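Local coordinates for protein chitinase (Thermococcus chitonophagus, PDB 5XSW) that probably hydrolyses internal glycosidic linkages of chitin as an endochitinase, of which this chain is the C-terminal part, at residues A[137-141]-A[158-162]. Residues are numbered along the deposited sequence; the frame is centred on the assembly and turned at random.
Sequences KSYYD and HPTQI
Two side chains of the loop, Q161 and H158, bind backbone carbonyls at the C-terminal part of the short helix 136-139 and the residues that follow. The Q161 amide spends both its N-H groups: NE2 donates to D141 O at 2.8 Å, nearly in the amide plane, and to Y139 O at 3.1 Å, from above the carbonyl plane. Glutamine suits the place because its chain, extended beyond CG (chi2 174°), carries a two-proton donor to the turn, while OE1 bonds to R450. With an alanine here the carbonyls of Y139 and D141 would probably lose their shared donor, and R450 its amide acceptor.

Histidine can donate and accept through one ring. H158 sends NE2 to S138 O at 2.9 Å, and this oxygen also takes the turn's own bond from D141 N on the opposite face of its carbonyl. Its ND1 accepts from T160 N, nearly in the ring plane, with an N-H...N angle of 169°, so the ring's rotation is fixed. Q161 NE2 lies over the rim of one face, P159 CD over the rim of the other.

Van der Waals packing sets T160, OG1 with CB behind, against the CD2 side of the Y139 ring, OG1 3.4 Å from CD2. Threonine also offers a hydroxyl, which donates to a water that donates to Y139 O and sits over the ring centre.

Helix 449-461 backs both segments: tyrosine suits position 139 because its ring packs on T455 while OH reaches D452; P159 O accepts from R458, and I162 pairs with R450 through backbone bonds. The contact thereby closes an irregular excursion, without helix or strand, beside that helix.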
loop_
_atom_site.group_PDB
_atom_site.type_symbol
_atom_site.label_atom_id
_atom_site.label_comp_id
_atom_site.label_asym_id
_atom_site.label_seq_id
_atom_site.Cartn_x
_atom_site.Cartn_y
_atom_site.Cartn_z
ATOM N N LYS A 137 -38.824 -21.785 -16.116
ATOM C CA LYS A 137 -39.176 -20.877 -17.187
ATOM C C LYS A 137 -38.407 -19.543 -17.050
ATOM O O LYS A 137 -37.983 -18.924 -18.046
ATOM C CB LYS A 137 -40.680 -20.607 -17.183
ATOM C CG LYS A 137 -41.101 -19.587 -18.237
ATOM C CD LYS A 137 -42.476 -19.896 -18.835
ATOM C CE LYS A 137 -43.456 -18.748 -18.595
ATOM N NZ LYS A 137 -43.739 -18.533 -17.133
ATOM N N SER A 138 -38.312 -19.078 -15.812
ATOM C CA SER A 138 -37.572 -17.856 -15.510
ATOM C C SER A 138 -36.042 -18.108 -15.626
ATOM O O SER A 138 -35.318 -17.310 -16.200
ATOM C CB SER A 138 -37.959 -17.354 -14.130
ATOM O OG SER A 138 -37.212 -16.185 -13.796
ATOM N N TYR A 139 -35.583 -19.252 -15.140
ATOM C CA TYR A 139 -34.172 -19.575 -15.136
ATOM C C TYR A 139 -33.597 -19.560 -16.558
ATOM O O TYR A 139 -32.494 -19.037 -16.733
ATOM C CB TYR A 139 -33.956 -20.921 -14.445
ATOM C CG TYR A 139 -32.521 -21.405 -14.210
ATOM C CD1 TYR A 139 -31.805 -22.059 -15.230
ATOM C CD2 TYR A 139 -31.924 -21.302 -12.945
ATOM C CE1 TYR A 139 -30.490 -22.574 -14.999
ATOM C CE2 TYR A 139 -30.633 -21.792 -12.716
ATOM C CZ TYR A 139 -29.935 -22.418 -13.766
ATOM O OH TYR A 139 -28.697 -22.923 -13.530
ATOM N N TYR A 140 -34.350 -20.044 -17.566
ATOM C CA TYR A 140 -33.823 -20.182 -18.939
ATOM C C TYR A 140 -34.342 -19.133 -19.869
ATOM O O TYR A 140 -34.022 -19.152 -21.035
ATOM C CB TYR A 140 -34.122 -21.580 -19.544
ATOM C CG TYR A 140 -33.434 -22.709 -18.845
ATOM C CD1 TYR A 140 -32.062 -22.930 -19.006
ATOM C CD2 TYR A 140 -34.140 -23.580 -18.018
ATOM C CE1 TYR A 140 -31.421 -23.983 -18.359
ATOM C CE2 TYR A 140 -33.486 -24.621 -17.319
ATOM C CZ TYR A 140 -32.129 -24.824 -17.515
ATOM O OH TYR A 140 -31.465 -25.844 -16.867
ATOM N N ASP A 141 -35.098 -18.175 -19.345
ATOM C CA ASP A 141 -35.687 -17.139 -20.153
ATOM C C ASP A 141 -34.619 -16.216 -20.776
ATOM O O ASP A 141 -33.820 -15.592 -20.071
ATOM C CB ASP A 141 -36.662 -16.326 -19.295
ATOM C CG ASP A 141 -37.441 -15.293 -20.093
ATOM O OD1 ASP A 141 -37.168 -15.078 -21.307
ATOM O OD2 ASP A 141 -38.331 -14.666 -19.492
ATOM N N HIS A 158 -31.639 -10.125 -12.926
ATOM C CA HIS A 158 -32.099 -11.523 -12.925
ATOM C C HIS A 158 -31.462 -12.177 -11.722
ATOM O O HIS A 158 -30.350 -11.821 -11.334
ATOM C CB HIS A 158 -31.728 -12.234 -14.229
ATOM C CG HIS A 158 -32.476 -13.522 -14.457
ATOM N ND1 HIS A 158 -32.186 -14.687 -13.789
ATOM C CD2 HIS A 158 -33.531 -13.801 -15.259
ATOM C CE1 HIS A 158 -33.026 -15.635 -14.164
ATOM N NE2 HIS A 158 -33.839 -15.126 -15.073
ATOM N N PRO A 159 -32.184 -13.078 -11.055
ATOM C CA PRO A 159 -31.579 -13.703 -9.873
ATOM C C PRO A 159 -30.583 -14.849 -10.110
ATOM O O PRO A 159 -29.840 -15.193 -9.176
ATOM C CB PRO A 159 -32.801 -14.253 -9.116
ATOM C CG PRO A 159 -33.801 -14.561 -10.232
ATOM C CD PRO A 159 -33.639 -13.347 -11.164
ATOM N N THR A 160 -30.609 -15.488 -11.283
ATOM C CA THR A 160 -29.735 -16.653 -11.483
ATOM C C THR A 160 -28.893 -16.494 -12.778
ATOM O O THR A 160 -27.902 -17.194 -12.951
ATOM C CB THR A 160 -30.546 -17.995 -11.545
ATOM O OG1 THR A 160 -31.503 -17.919 -12.613
ATOM C CG2 THR A 160 -31.256 -18.248 -10.229
ATOM N N GLN A 161 -29.285 -15.555 -13.641
ATOM C CA GLN A 161 -28.512 -15.285 -14.869
ATOM C C GLN A 161 -27.483 -14.169 -14.628
ATOM O O GLN A 161 -27.797 -13.204 -13.935
ATOM C CB GLN A 161 -29.391 -14.842 -16.042
ATOM C CG GLN A 161 -30.203 -16.015 -16.701
ATOM C CD GLN A 161 -31.155 -15.518 -17.730
ATOM O OE1 GLN A 161 -30.856 -14.586 -18.489
ATOM N NE2 GLN A 161 -32.358 -16.137 -17.774
ATOM N N ILE A 162 -26.281 -14.322 -15.199
ATOM C CA ILE A 162 -25.280 -13.226 -15.263
ATOM C C ILE A 162 -25.420 -12.558 -16.594
ATOM O O ILE A 162 -25.373 -13.224 -17.637
ATOM C CB ILE A 162 -23.830 -13.741 -15.177
ATOM C CG1 ILE A 162 -23.641 -14.579 -13.933
ATOM C CG2 ILE A 162 -22.816 -12.558 -15.212
ATOM C CD1 ILE A 162 -22.465 -15.488 -14.050
HETATM O O HOH W 1 -30.436 -18.733 -14.854
#